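Local coordinates for glycerol dehydrogenase (PDB 1TA9), which oxidises glycerol to dihydroxyacetone with NAD(+) at a zinc site, as a member of the iron-containing alcohol dehydrogenase family involved in glycerol assimilation, at residues 170-175 with 206-211; 122-127 with 139-144; 72-77 with 213-218. One frame throughout, in Å; residues are numbered along the deposited sequence.

In the fold
From the N terminus, strand 71-75 comes first and waits for its partner: contact 3 (72-77 with 213-218) closes only after some 135 intervening residues, when strand 210-214 arrives beside it. Inside that long loop lie the other two, one after the other. Contact 2 (122-127 with 139-144) closes a short loop around helix 132-139, at the far outer strand of the same parallel sheet; contact 1 (170-175 with 206-211) then brings strand 210-214 against strand 172-176, closing a loop that carries the hairpin 188-192/198-203. Contacts 1 and 3 touch, since strand 210-214 serves both, one neighbour on either side; contact 2 stays about 15 Å from contact 3 between nearest atoms.

Contact 1: residues 170-175 with 206-211; sequences LPSIIC and LNPNLI
Ile173 and Ile174 pair in parallel with Leu210 and Ile211 on two neighbouring strands of the six-stranded parallel sheet in the NAD(+)-binding, Rossmann-like domain. Apolar packing divides between the two faces of the sheet. On one, Leu210 CD2 lies 3.7 Å from Ile173 CG2 and also touches Ile173 CD1; Leu210 also touches Trp89 and, on strand 71-75, Val73. On the other, Ile174 CG1 leans on the Pro208 ring, 3.6 Å from its CB, and the pair sits against helix 155-167, where Ile174 meets Met158, a residue of the probable NAD(+) site. Separately, the hydroxyl of Ser172 makes a van der Waals contact with the same proline, OG 3.3 Å from Pro208 CA.

The backbone ladder is short: Ile174 N donates to Leu210 O at 2.8 Å, nearly straight on to the carbonyl, while the carbonyl of Ser172 receives Leu210 N at 3.3 Å and, weakly, Asn209 N. At the entry to the ladder a side chain takes over. Asn209 CG lies opposite its own carbonyl carbon (chi1 -53°), which swings the amide back over Pro171 and Ser172; its ND2 is held by Gln70. Asn209 OD1 accepts from Ser172 N at 2.8 Å, with the donor 39° out of the amide carbonyl's plane.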
ATOM      1  N   LEU B 170      -2.760 -51.574  22.529  1.00 20.97           N
ATOM      2  CA  LEU B 170      -1.339 -51.234  22.515  1.00 20.17           C
ATOM      3  C   LEU B 170      -1.060 -49.962  21.727  1.00 19.62           C
ATOM      4  O   LEU B 170      -1.834 -49.578  20.853  1.00 19.52           O
ATOM      5  CB  LEU B 170      -0.529 -52.363  21.874  1.00 20.30           C
ATOM      6  CG  LEU B 170      -0.408 -53.707  22.586  1.00 20.30           C
ATOM      7  CD1 LEU B 170       0.370 -54.661  21.701  1.00 20.43           C
ATOM      8  CD2 LEU B 170       0.296 -53.519  23.925  1.00 20.45           C
ATOM      9  N   PRO B 171       0.065 -49.293  22.028  1.00 18.99           N
ATOM     10  CA  PRO B 171       0.416 -48.067  21.311  1.00 18.41           C
ATOM     11  C   PRO B 171       0.818 -48.449  19.890  1.00 17.88           C
ATOM     12  O   PRO B 171       1.193 -49.595  19.631  1.00 17.53           O
ATOM     13  CB  PRO B 171       1.585 -47.518  22.120  1.00 18.49           C
ATOM     14  CG  PRO B 171       2.250 -48.773  22.626  1.00 18.93           C
ATOM     15  CD  PRO B 171       1.065 -49.606  23.064  1.00 18.89           C
ATOM     16  N   SER B 172       0.737 -47.495  18.971  1.00 17.30           N
ATOM     17  CA  SER B 172       1.083 -47.762  17.585  1.00 17.01           C
ATOM     18  C   SER B 172       2.130 -46.790  17.071  1.00 16.67           C
ATOM     19  O   SER B 172       2.193 -45.639  17.505  1.00 16.49           O
ATOM     20  CB  SER B 172      -0.170 -47.677  16.703  1.00 17.09           C
ATOM     21  OG  SER B 172      -0.804 -46.410  16.829  1.00 16.94           O
ATOM     22  N   ILE B 173       2.962 -47.278  16.158  1.00 16.38           N
ATOM     23  CA  ILE B 173       4.000 -46.472  15.536  1.00 16.01           C
ATOM     24  C   ILE B 173       3.783 -46.621  14.032  1.00 15.95           C
ATOM     25  O   ILE B 173       3.865 -47.722  13.482  1.00 16.01           O
ATOM     26  CB  ILE B 173       5.412 -46.951  15.947  1.00 15.86           C
ATOM     27  CG1 ILE B 173       5.607 -46.725  17.454  1.00 15.89           C
ATOM     28  CG2 ILE B 173       6.479 -46.188  15.166  1.00 15.76           C
ATOM     29  CD1 ILE B 173       6.997 -47.053  17.972  1.00 15.54           C
ATOM     30  N   ILE B 174       3.492 -45.501  13.378  1.00 15.71           N
ATOM     31  CA  ILE B 174       3.204 -45.475  11.947  1.00 15.56           C
ATOM     32  C   ILE B 174       4.372 -44.882  11.164  1.00 15.71           C
ATOM     33  O   ILE B 174       4.800 -43.758  11.431  1.00 15.19           O
ATOM     34  CB  ILE B 174       1.933 -44.640  11.687  1.00 15.45           C
ATOM     35  CG1 ILE B 174       0.788 -45.139  12.578  1.00 15.67           C
ATOM     36  CG2 ILE B 174       1.538 -44.721  10.223  1.00 15.63           C
ATOM     37  CD1 ILE B 174       0.326 -46.567  12.290  1.00 15.52           C
ATOM     38  N   CYS B 175       4.880 -45.640  10.193  1.00 15.77           N
ATOM     39  CA  CYS B 175       6.017 -45.200   9.397  1.00 15.96           C
ATOM     40  C   CYS B 175       5.700 -45.152   7.910  1.00 15.89           C
ATOM     41  O   CYS B 175       5.902 -46.132   7.190  1.00 15.90           O
ATOM     42  CB  CYS B 175       7.203 -46.138   9.624  1.00 16.06           C
ATOM     43  SG  CYS B 175       7.489 -46.542  11.351  1.00 16.66           S
ATOM     44  N   LEU B 206      -7.990 -42.542  20.239  1.00 18.11           N
ATOM     45  CA  LEU B 206      -6.737 -41.793  20.316  1.00 16.96           C
ATOM     46  C   LEU B 206      -5.993 -41.861  18.985  1.00 16.27           C
ATOM     47  O   LEU B 206      -6.255 -42.742  18.168  1.00 16.08           O
ATOM     48  CB  LEU B 206      -5.844 -42.367  21.422  1.00 16.60           C
ATOM     49  CG  LEU B 206      -6.392 -42.366  22.853  1.00 16.39           C
ATOM     50  CD1 LEU B 206      -5.547 -43.287  23.723  1.00 16.24           C
ATOM     51  CD2 LEU B 206      -6.395 -40.951  23.404  1.00 15.97           C
ATOM     52  N   ASN B 207      -5.072 -40.923  18.770  1.00 15.54           N
ATOM     53  CA  ASN B 207      -4.274 -40.894  17.542  1.00 14.89           C
ATOM     54  C   ASN B 207      -3.113 -41.862  17.671  1.00 14.45           C
ATOM     55  O   ASN B 207      -2.773 -42.279  18.775  1.00 14.25           O
ATOM     56  CB  ASN B 207      -3.675 -39.501  17.311  1.00 15.03           C
ATOM     57  CG  ASN B 207      -4.699 -38.488  16.861  1.00 15.17           C
ATOM     58  OD1 ASN B 207      -5.581 -38.099  17.621  1.00 15.50           O
ATOM     59  ND2 ASN B 207      -4.585 -38.053  15.612  1.00 15.27           N
ATOM     60  N   PRO B 208      -2.491 -42.238  16.539  1.00 14.28           N
ATOM     61  CA  PRO B 208      -1.352 -43.157  16.615  1.00 14.07           C
ATOM     62  C   PRO B 208      -0.360 -42.448  17.532  1.00 14.06           C
ATOM     63  O   PRO B 208      -0.328 -41.217  17.574  1.00 13.93           O
ATOM     64  CB  PRO B 208      -0.861 -43.215  15.174  1.00 14.35           C
ATOM     65  CG  PRO B 208      -2.133 -43.059  14.393  1.00 14.64           C
ATOM     66  CD  PRO B 208      -2.859 -41.962  15.138  1.00 14.23           C
ATOM     67  N   ASN B 209       0.453 -43.207  18.254  1.00 13.78           N
ATOM     68  CA  ASN B 209       1.384 -42.597  19.189  1.00 13.60           C
ATOM     69  C   ASN B 209       2.582 -41.899  18.562  1.00 13.63           C
ATOM     70  O   ASN B 209       2.976 -40.818  19.002  1.00 13.10           O
ATOM     71  CB  ASN B 209       1.834 -43.647  20.199  1.00 13.79           C
ATOM     72  CG  ASN B 209       0.657 -44.334  20.867  1.00 13.99           C
ATOM     73  OD1 ASN B 209      -0.018 -45.168  20.257  1.00 14.17           O
ATOM     74  ND2 ASN B 209       0.389 -43.970  22.112  1.00 14.09           N
ATOM     75  N   LEU B 210       3.155 -42.509  17.533  1.00 13.49           N
ATOM     76  CA  LEU B 210       4.306 -41.930  16.857  1.00 13.50           C
ATOM     77  C   LEU B 210       4.223 -42.081  15.348  1.00 13.33           C
ATOM     78  O   LEU B 210       3.892 -43.153  14.845  1.00 13.54           O
ATOM     79  CB  LEU B 210       5.603 -42.604  17.334  1.00 13.77           C
ATOM     80  CG  LEU B 210       6.875 -42.366  16.501  1.00 13.78           C
ATOM     81  CD1 LEU B 210       7.360 -40.935  16.660  1.00 13.74           C
ATOM     82  CD2 LEU B 210       7.966 -43.337  16.949  1.00 14.22           C
ATOM     83  N   ILE B 211       4.493 -40.991  14.635  1.00 13.04           N
ATOM     84  CA  ILE B 211       4.547 -41.022  13.176  1.00 12.78           C
ATOM     85  C   ILE B 211       6.049 -40.856  12.954  1.00 12.80           C
ATOM     86  O   ILE B 211       6.640 -39.859  13.365  1.00 12.42           O
ATOM     87  CB  ILE B 211       3.752 -39.871  12.527  1.00 12.69           C
ATOM     88  CG1 ILE B 211       2.267 -40.251  12.398  1.00 12.81           C
ATOM     89  CG2 ILE B 211       4.261 -39.634  11.113  1.00 12.21           C
ATOM     90  CD1 ILE B 211       1.618 -40.786  13.652  1.00 12.82           C
TER

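Contact 2: residues 122-127 with 139-144; sequences TKLVFG and RKQCPD
A strand-helix-strand connection of the Rossmann-like domain turns back here: strand 120-125, outermost of the parallel sheet within the chain, is met by the loop that follows helix 132-139 and leads into strand 148-153. Leu124 carries much of the contact with its two methyl branches. Its first torsion (chi1 -57°) turns CG to the side of the backbone N, and CD1 is the extended branch, the one that meets Cys142 SG at 3.8 Å. The other branch, CD2, lies across the side chain of Gln141, 3.7 Å from its CB and about as close to its OE1.

Two residues earlier, Thr122 and Pro143 meet tip to tip. The threonine hydroxyl OG1 is 3.3 Å from Pro143 CD, and its methyl CG2 sits 3.7 Å from Gln141 O. No direct hydrogen bond joins the two segments; a water accepts from Val125 N at 2.9 Å and gives a weak bond to Gln141 OE1. The loop itself is shaped by a type I turn from Arg139 to Cys142, closed by Cys142 N on Arg139 O.

Strand 93-98 pairs with strand 120-125, and its Val95 and Leu97 touch Leu124, while Trp103 of helix 100-115 donates its NE1 to Leu124 O.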
ATOM      1  N   THR B 122       8.967 -59.183  16.162  1.00 27.12           N
ATOM      2  CA  THR B 122       8.115 -60.104  15.424  1.00 27.40           C
ATOM      3  C   THR B 122       7.895 -59.491  14.048  1.00 27.68           C
ATOM      4  O   THR B 122       7.220 -58.472  13.913  1.00 27.70           O
ATOM      5  CB  THR B 122       6.753 -60.285  16.115  1.00 27.44           C
ATOM      6  OG1 THR B 122       6.955 -60.779  17.445  1.00 27.35           O
ATOM      7  CG2 THR B 122       5.887 -61.271  15.339  1.00 27.57           C
ATOM      8  N   LYS B 123       8.480 -60.109  13.030  1.00 27.88           N
ATOM      9  CA  LYS B 123       8.361 -59.616  11.667  1.00 28.20           C
ATOM     10  C   LYS B 123       7.186 -60.260  10.943  1.00 28.44           C
ATOM     11  O   LYS B 123       7.186 -61.464  10.676  1.00 28.45           O
ATOM     12  CB  LYS B 123       9.664 -59.883  10.909  1.00 28.22           C
ATOM     13  CG  LYS B 123      10.884 -59.236  11.557  1.00 28.42           C
ATOM     14  CD  LYS B 123      12.171 -59.565  10.814  1.00 28.58           C
ATOM     15  CE  LYS B 123      12.481 -61.052  10.865  1.00 28.66           C
ATOM     16  NZ  LYS B 123      13.764 -61.371  10.175  1.00 28.97           N
ATOM     17  N   LEU B 124       6.181 -59.450  10.633  1.00 28.72           N
ATOM     18  CA  LEU B 124       4.996 -59.932   9.936  1.00 29.06           C
ATOM     19  C   LEU B 124       4.904 -59.318   8.545  1.00 29.52           C
ATOM     20  O   LEU B 124       5.291 -58.168   8.334  1.00 29.35           O
ATOM     21  CB  LEU B 124       3.735 -59.585  10.728  1.00 28.96           C
ATOM     22  CG  LEU B 124       3.639 -60.101  12.164  1.00 28.90           C
ATOM     23  CD1 LEU B 124       2.313 -59.661  12.760  1.00 28.92           C
ATOM     24  CD2 LEU B 124       3.758 -61.621  12.188  1.00 28.92           C
ATOM     25  N   VAL B 125       4.390 -60.091   7.596  1.00 30.05           N
ATOM     26  CA  VAL B 125       4.249 -59.605   6.233  1.00 30.58           C
ATOM     27  C   VAL B 125       2.788 -59.308   5.919  1.00 31.12           C
ATOM     28  O   VAL B 125       1.935 -60.191   5.989  1.00 31.03           O
ATOM     29  CB  VAL B 125       4.770 -60.634   5.208  1.00 30.56           C
ATOM     30  CG1 VAL B 125       4.618 -60.080   3.796  1.00 30.47           C
ATOM     31  CG2 VAL B 125       6.222 -60.964   5.495  1.00 30.43           C
ATOM     32  N   PHE B 126       2.503 -58.055   5.583  1.00 31.75           N
ATOM     33  CA  PHE B 126       1.146 -57.661   5.246  1.00 32.50           C
ATOM     34  C   PHE B 126       0.813 -58.314   3.915  1.00 33.20           C
ATOM     35  O   PHE B 126       1.576 -58.199   2.953  1.00 33.20           O
ATOM     36  CB  PHE B 126       1.047 -56.140   5.117  1.00 32.30           C
ATOM     37  CG  PHE B 126      -0.340 -55.645   4.828  1.00 32.28           C
ATOM     38  CD1 PHE B 126      -0.567 -54.736   3.799  1.00 32.23           C
ATOM     39  CD2 PHE B 126      -1.423 -56.084   5.586  1.00 32.18           C
ATOM     40  CE1 PHE B 126      -1.855 -54.272   3.526  1.00 32.30           C
ATOM     41  CE2 PHE B 126      -2.714 -55.625   5.321  1.00 32.23           C
ATOM     42  CZ  PHE B 126      -2.929 -54.717   4.288  1.00 32.15           C
ATOM     43  N   GLY B 127      -0.320 -59.005   3.862  1.00 34.01           N
ATOM     44  CA  GLY B 127      -0.720 -59.673   2.637  1.00 35.15           C
ATOM     45  C   GLY B 127      -1.264 -58.725   1.586  1.00 35.96           C
ATOM     46  O   GLY B 127      -1.788 -59.163   0.561  1.00 36.08           O
ATOM     47  N   ARG B 139      -3.167 -60.424  13.786  1.00 34.27           N
ATOM     48  CA  ARG B 139      -3.225 -60.237  15.231  1.00 34.02           C
ATOM     49  C   ARG B 139      -2.863 -61.524  15.968  1.00 33.85           C
ATOM     50  O   ARG B 139      -2.182 -61.494  16.996  1.00 33.83           O
ATOM     51  CB  ARG B 139      -4.618 -59.774  15.641  1.00 34.02           C
ATOM     52  N   LYS B 140      -3.314 -62.654  15.433  1.00 33.62           N
ATOM     53  CA  LYS B 140      -3.043 -63.951  16.040  1.00 33.42           C
ATOM     54  C   LYS B 140      -1.564 -64.323  15.954  1.00 33.27           C
ATOM     55  O   LYS B 140      -1.116 -65.257  16.617  1.00 33.18           O
ATOM     56  CB  LYS B 140      -3.895 -65.025  15.372  1.00 33.51           C
ATOM     57  N   GLN B 141      -0.814 -63.589  15.137  1.00 33.01           N
ATOM     58  CA  GLN B 141       0.614 -63.843  14.969  1.00 32.75           C
ATOM     59  C   GLN B 141       1.449 -62.925  15.859  1.00 32.52           C
ATOM     60  O   GLN B 141       2.680 -62.963  15.829  1.00 32.37           O
ATOM     61  CB  GLN B 141       1.015 -63.646  13.503  1.00 32.94           C
ATOM     62  CG  GLN B 141       0.432 -64.686  12.556  1.00 33.27           C
ATOM     63  CD  GLN B 141       0.766 -64.408  11.100  1.00 33.52           C
ATOM     64  OE1 GLN B 141       1.936 -64.335  10.720  1.00 33.75           O
ATOM     65  NE2 GLN B 141      -0.265 -64.254  10.276  1.00 33.64           N
ATOM     66  N   CYS B 142       0.774 -62.101  16.651  1.00 32.27           N
ATOM     67  CA  CYS B 142       1.453 -61.175  17.547  1.00 31.98           C
ATOM     68  C   CYS B 142       1.579 -61.768  18.948  1.00 31.96           C
ATOM     69  O   CYS B 142       0.577 -62.114  19.573  1.00 32.17           O
ATOM     70  CB  CYS B 142       0.683 -59.850  17.618  1.00 31.89           C
ATOM     71  SG  CYS B 142       0.489 -58.990  16.031  1.00 31.14           S
ATOM     72  N   PRO B 143       2.814 -61.903  19.456  1.00 31.78           N
ATOM     73  CA  PRO B 143       3.049 -62.457  20.794  1.00 31.67           C
ATOM     74  C   PRO B 143       2.288 -61.686  21.874  1.00 31.55           C
ATOM     75  O   PRO B 143       2.098 -60.474  21.767  1.00 31.46           O
ATOM     76  CB  PRO B 143       4.561 -62.334  20.950  1.00 31.70           C
ATOM     77  CG  PRO B 143       5.047 -62.544  19.552  1.00 31.72           C
ATOM     78  CD  PRO B 143       4.089 -61.694  18.748  1.00 31.71           C
ATOM     79  N   ASP B 144       1.859 -62.393  22.915  1.00 31.33           N
ATOM     80  CA  ASP B 144       1.108 -61.775  24.003  1.00 31.23           C
ATOM     81  C   ASP B 144       1.899 -60.708  24.747  1.00 30.73           C
ATOM     82  O   ASP B 144       1.317 -59.813  25.357  1.00 30.80           O
ATOM     83  CB  ASP B 144       0.643 -62.839  24.999  1.00 32.00           C
ATOM     84  CG  ASP B 144      -0.300 -63.844  24.375  1.00 32.62           C
ATOM     85  OD1 ASP B 144      -1.333 -63.423  23.811  1.00 32.97           O
ATOM     86  OD2 ASP B 144      -0.009 -65.057  24.452  1.00 33.47           O
TER
HETATM   87  O   HOH W   1       3.846 -62.812   8.347  1.00 42.15           O

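Contact 3: residues 72-77 with 213-218; sequences YVQGRH and IDTDVI
Arg76 grips Asp216 side-on in a salt bridge, its NE 2.9 Å and its NH2 3.2 Å from the one oxygen OD2, with that oxygen close to the guanidinium plane. The His77 ring crosses the carboxylate at a slant, planes 32° apart, with CE1 3.4 Å from Asp216 OD2 and one face near Arg76 CG. At the other end Ile213 CD1 presses on Tyr72, 3.2 Å from OH, and that hydroxyl donates to Gln74 OE1 at 2.6 Å.

Asp214 ties the two segments: its OD2 takes His77 N at 2.8 Å from above the carboxylate plane, and Asp216 N nearly along the C-O axis. Asp214 is at the N-cap of helix 215-220, and the bond from Asp216 N is its capping bond.

The strands are the outermost pair of the parallel Rossmann-like sheet within this chain, joined by Ile213 N to Val73 O and Gly75 N to Ile213 O. Thr215 N to Gly75 O, from well above the carbonyl plane, carries the pairing one residue into the helix.

Farther out, Asp216 OD1 forms a salt bridge with Arg220, and Arg76 NH1 one with Asp412 of a third subunit. Strand 71-75 also pairs antiparallel with a strand of a second subunit, continuing the sheet across the interface.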
ATOM      1  N   TYR B  72       6.061 -36.880  16.455  1.00 12.18           N
ATOM      2  CA  TYR B  72       6.184 -36.909  15.004  1.00 11.91           C
ATOM      3  C   TYR B  72       7.673 -36.717  14.779  1.00 11.79           C
ATOM      4  O   TYR B  72       8.240 -35.714  15.200  1.00 11.46           O
ATOM      5  CB  TYR B  72       5.390 -35.778  14.345  1.00 11.56           C
ATOM      6  CG  TYR B  72       5.670 -35.626  12.866  1.00 11.31           C
ATOM      7  CD1 TYR B  72       6.718 -34.820  12.409  1.00 11.22           C
ATOM      8  CD2 TYR B  72       4.901 -36.301  11.920  1.00 11.35           C
ATOM      9  CE1 TYR B  72       6.987 -34.691  11.046  1.00 10.82           C
ATOM     10  CE2 TYR B  72       5.162 -36.181  10.560  1.00 11.03           C
ATOM     11  CZ  TYR B  72       6.205 -35.374  10.127  1.00 11.00           C
ATOM     12  OH  TYR B  72       6.457 -35.256   8.775  1.00 10.49           O
ATOM     13  N   VAL B  73       8.307 -37.696  14.142  1.00 11.90           N
ATOM     14  CA  VAL B  73       9.748 -37.648  13.903  1.00 12.50           C
ATOM     15  C   VAL B  73      10.038 -37.821  12.423  1.00 12.67           C
ATOM     16  O   VAL B  73       9.600 -38.793  11.814  1.00 13.16           O
ATOM     17  CB  VAL B  73      10.462 -38.764  14.689  1.00 12.32           C
ATOM     18  CG1 VAL B  73      11.968 -38.700  14.452  1.00 12.46           C
ATOM     19  CG2 VAL B  73      10.140 -38.631  16.172  1.00 12.35           C
ATOM     20  N   GLN B  74      10.790 -36.878  11.863  1.00 12.90           N
ATOM     21  CA  GLN B  74      11.125 -36.881  10.442  1.00 13.18           C
ATOM     22  C   GLN B  74      12.607 -36.556  10.198  1.00 13.29           C
ATOM     23  O   GLN B  74      13.112 -35.533  10.661  1.00 13.32           O
ATOM     24  CB  GLN B  74      10.244 -35.844   9.741  1.00 13.51           C
ATOM     25  CG  GLN B  74      10.547 -35.605   8.283  1.00 14.09           C
ATOM     26  CD  GLN B  74       9.841 -34.369   7.756  1.00 14.36           C
ATOM     27  OE1 GLN B  74       8.650 -34.173   7.998  1.00 14.29           O
ATOM     28  NE2 GLN B  74      10.573 -33.529   7.028  1.00 14.47           N
ATOM     29  N   GLY B  75      13.301 -37.420   9.461  1.00 13.17           N
ATOM     30  CA  GLY B  75      14.704 -37.165   9.184  1.00 13.10           C
ATOM     31  C   GLY B  75      15.295 -38.152   8.196  1.00 13.19           C
ATOM     32  O   GLY B  75      14.781 -39.255   8.028  1.00 12.91           O
ATOM     33  N   ARG B  76      16.382 -37.762   7.539  1.00 13.39           N
ATOM     34  CA  ARG B  76      17.011 -38.640   6.565  1.00 13.80           C
ATOM     35  C   ARG B  76      17.788 -39.742   7.276  1.00 14.21           C
ATOM     36  O   ARG B  76      18.621 -39.464   8.138  1.00 14.30           O
ATOM     37  CB  ARG B  76      17.947 -37.846   5.654  1.00 13.47           C
ATOM     38  CG  ARG B  76      18.352 -38.631   4.423  1.00 13.22           C
ATOM     39  CD  ARG B  76      19.199 -37.822   3.471  1.00 13.11           C
ATOM     40  NE  ARG B  76      19.226 -38.469   2.165  1.00 13.39           N
ATOM     41  CZ  ARG B  76      19.793 -37.962   1.076  1.00 13.36           C
ATOM     42  NH1 ARG B  76      20.403 -36.785   1.120  1.00 13.39           N
ATOM     43  NH2 ARG B  76      19.729 -38.633  -0.067  1.00 13.31           N
ATOM     44  N   HIS B  77      17.502 -40.988   6.908  1.00 14.79           N
ATOM     45  CA  HIS B  77      18.148 -42.159   7.503  1.00 15.35           C
ATOM     46  C   HIS B  77      17.636 -42.385   8.922  1.00 15.45           C
ATOM     47  O   HIS B  77      18.221 -43.147   9.690  1.00 15.47           O
ATOM     48  CB  HIS B  77      19.671 -41.983   7.527  1.00 15.71           C
ATOM     49  CG  HIS B  77      20.266 -41.702   6.182  1.00 16.12           C
ATOM     50  ND1 HIS B  77      20.132 -42.564   5.117  1.00 16.44           N
ATOM     51  CD2 HIS B  77      20.986 -40.649   5.727  1.00 16.43           C
ATOM     52  CE1 HIS B  77      20.744 -42.055   4.061  1.00 16.47           C
ATOM     53  NE2 HIS B  77      21.269 -40.893   4.405  1.00 16.70           N
ATOM     54  N   ILE B 213       9.067 -40.926  10.116  1.00 13.65           N
ATOM     55  CA  ILE B 213       9.360 -40.834   8.687  1.00 14.11           C
ATOM     56  C   ILE B 213      10.836 -40.722   8.348  1.00 13.93           C
ATOM     57  O   ILE B 213      11.530 -39.842   8.857  1.00 14.23           O
ATOM     58  CB  ILE B 213       8.662 -39.600   8.063  1.00 14.49           C
ATOM     59  CG1 ILE B 213       7.168 -39.631   8.372  1.00 15.25           C
ATOM     60  CG2 ILE B 213       8.900 -39.566   6.549  1.00 14.85           C
ATOM     61  CD1 ILE B 213       6.434 -38.384   7.923  1.00 15.86           C
ATOM     62  N   ASP B 214      11.310 -41.608   7.475  1.00 13.40           N
ATOM     63  CA  ASP B 214      12.697 -41.573   7.032  1.00 13.08           C
ATOM     64  C   ASP B 214      12.651 -40.917   5.653  1.00 12.70           C
ATOM     65  O   ASP B 214      12.161 -41.503   4.689  1.00 12.55           O
ATOM     66  CB  ASP B 214      13.270 -42.993   6.947  1.00 13.27           C
ATOM     67  CG  ASP B 214      14.746 -43.013   6.566  1.00 13.82           C
ATOM     68  OD1 ASP B 214      15.475 -43.909   7.051  1.00 13.91           O
ATOM     69  OD2 ASP B 214      15.179 -42.148   5.775  1.00 13.81           O
ATOM     70  N   THR B 215      13.148 -39.688   5.565  1.00 12.37           N
ATOM     71  CA  THR B 215      13.104 -38.951   4.310  1.00 12.23           C
ATOM     72  C   THR B 215      14.011 -39.475   3.197  1.00 12.10           C
ATOM     73  O   THR B 215      13.885 -39.053   2.046  1.00 11.56           O
ATOM     74  CB  THR B 215      13.368 -37.459   4.553  1.00 12.36           C
ATOM     75  OG1 THR B 215      14.557 -37.300   5.332  1.00 12.64           O
ATOM     76  CG2 THR B 215      12.192 -36.838   5.307  1.00 12.56           C
ATOM     77  N   ASP B 216      14.918 -40.394   3.519  1.00 11.98           N
ATOM     78  CA  ASP B 216      15.768 -40.957   2.475  1.00 12.14           C
ATOM     79  C   ASP B 216      14.891 -41.924   1.689  1.00 12.13           C
ATOM     80  O   ASP B 216      15.049 -42.096   0.478  1.00 12.19           O
ATOM     81  CB  ASP B 216      16.969 -41.694   3.066  1.00 12.42           C
ATOM     82  CG  ASP B 216      17.963 -42.122   2.000  1.00 13.06           C
ATOM     83  OD1 ASP B 216      18.000 -43.324   1.658  1.00 13.44           O
ATOM     84  OD2 ASP B 216      18.698 -41.249   1.491  1.00 13.53           O
ATOM     85  N   VAL B 217      13.957 -42.556   2.390  1.00 12.06           N
ATOM     86  CA  VAL B 217      13.028 -43.478   1.749  1.00 12.01           C
ATOM     87  C   VAL B 217      12.043 -42.660   0.915  1.00 12.27           C
ATOM     88  O   VAL B 217      11.709 -43.021  -0.217  1.00 11.77           O
ATOM     89  CB  VAL B 217      12.242 -44.289   2.793  1.00 12.23           C
ATOM     90  CG1 VAL B 217      11.161 -45.123   2.106  1.00 12.02           C
ATOM     91  CG2 VAL B 217      13.192 -45.187   3.575  1.00 12.00           C
ATOM     92  N   ILE B 218      11.588 -41.547   1.478  1.00 12.33           N
ATOM     93  CA  ILE B 218      10.639 -40.687   0.785  1.00 12.84           C
ATOM     94  C   ILE B 218      11.222 -40.084  -0.499  1.00 12.90           C
ATOM     95  O   ILE B 218      10.573 -40.100  -1.547  1.00 13.01           O
ATOM     96  CB  ILE B 218      10.153 -39.527   1.705  1.00 12.87           C
ATOM     97  CG1 ILE B 218       9.615 -40.081   3.029  1.00 13.18           C
ATOM     98  CG2 ILE B 218       9.080 -38.722   0.998  1.00 12.95           C
ATOM     99  CD1 ILE B 218       8.504 -41.111   2.881  1.00 13.68           C
TER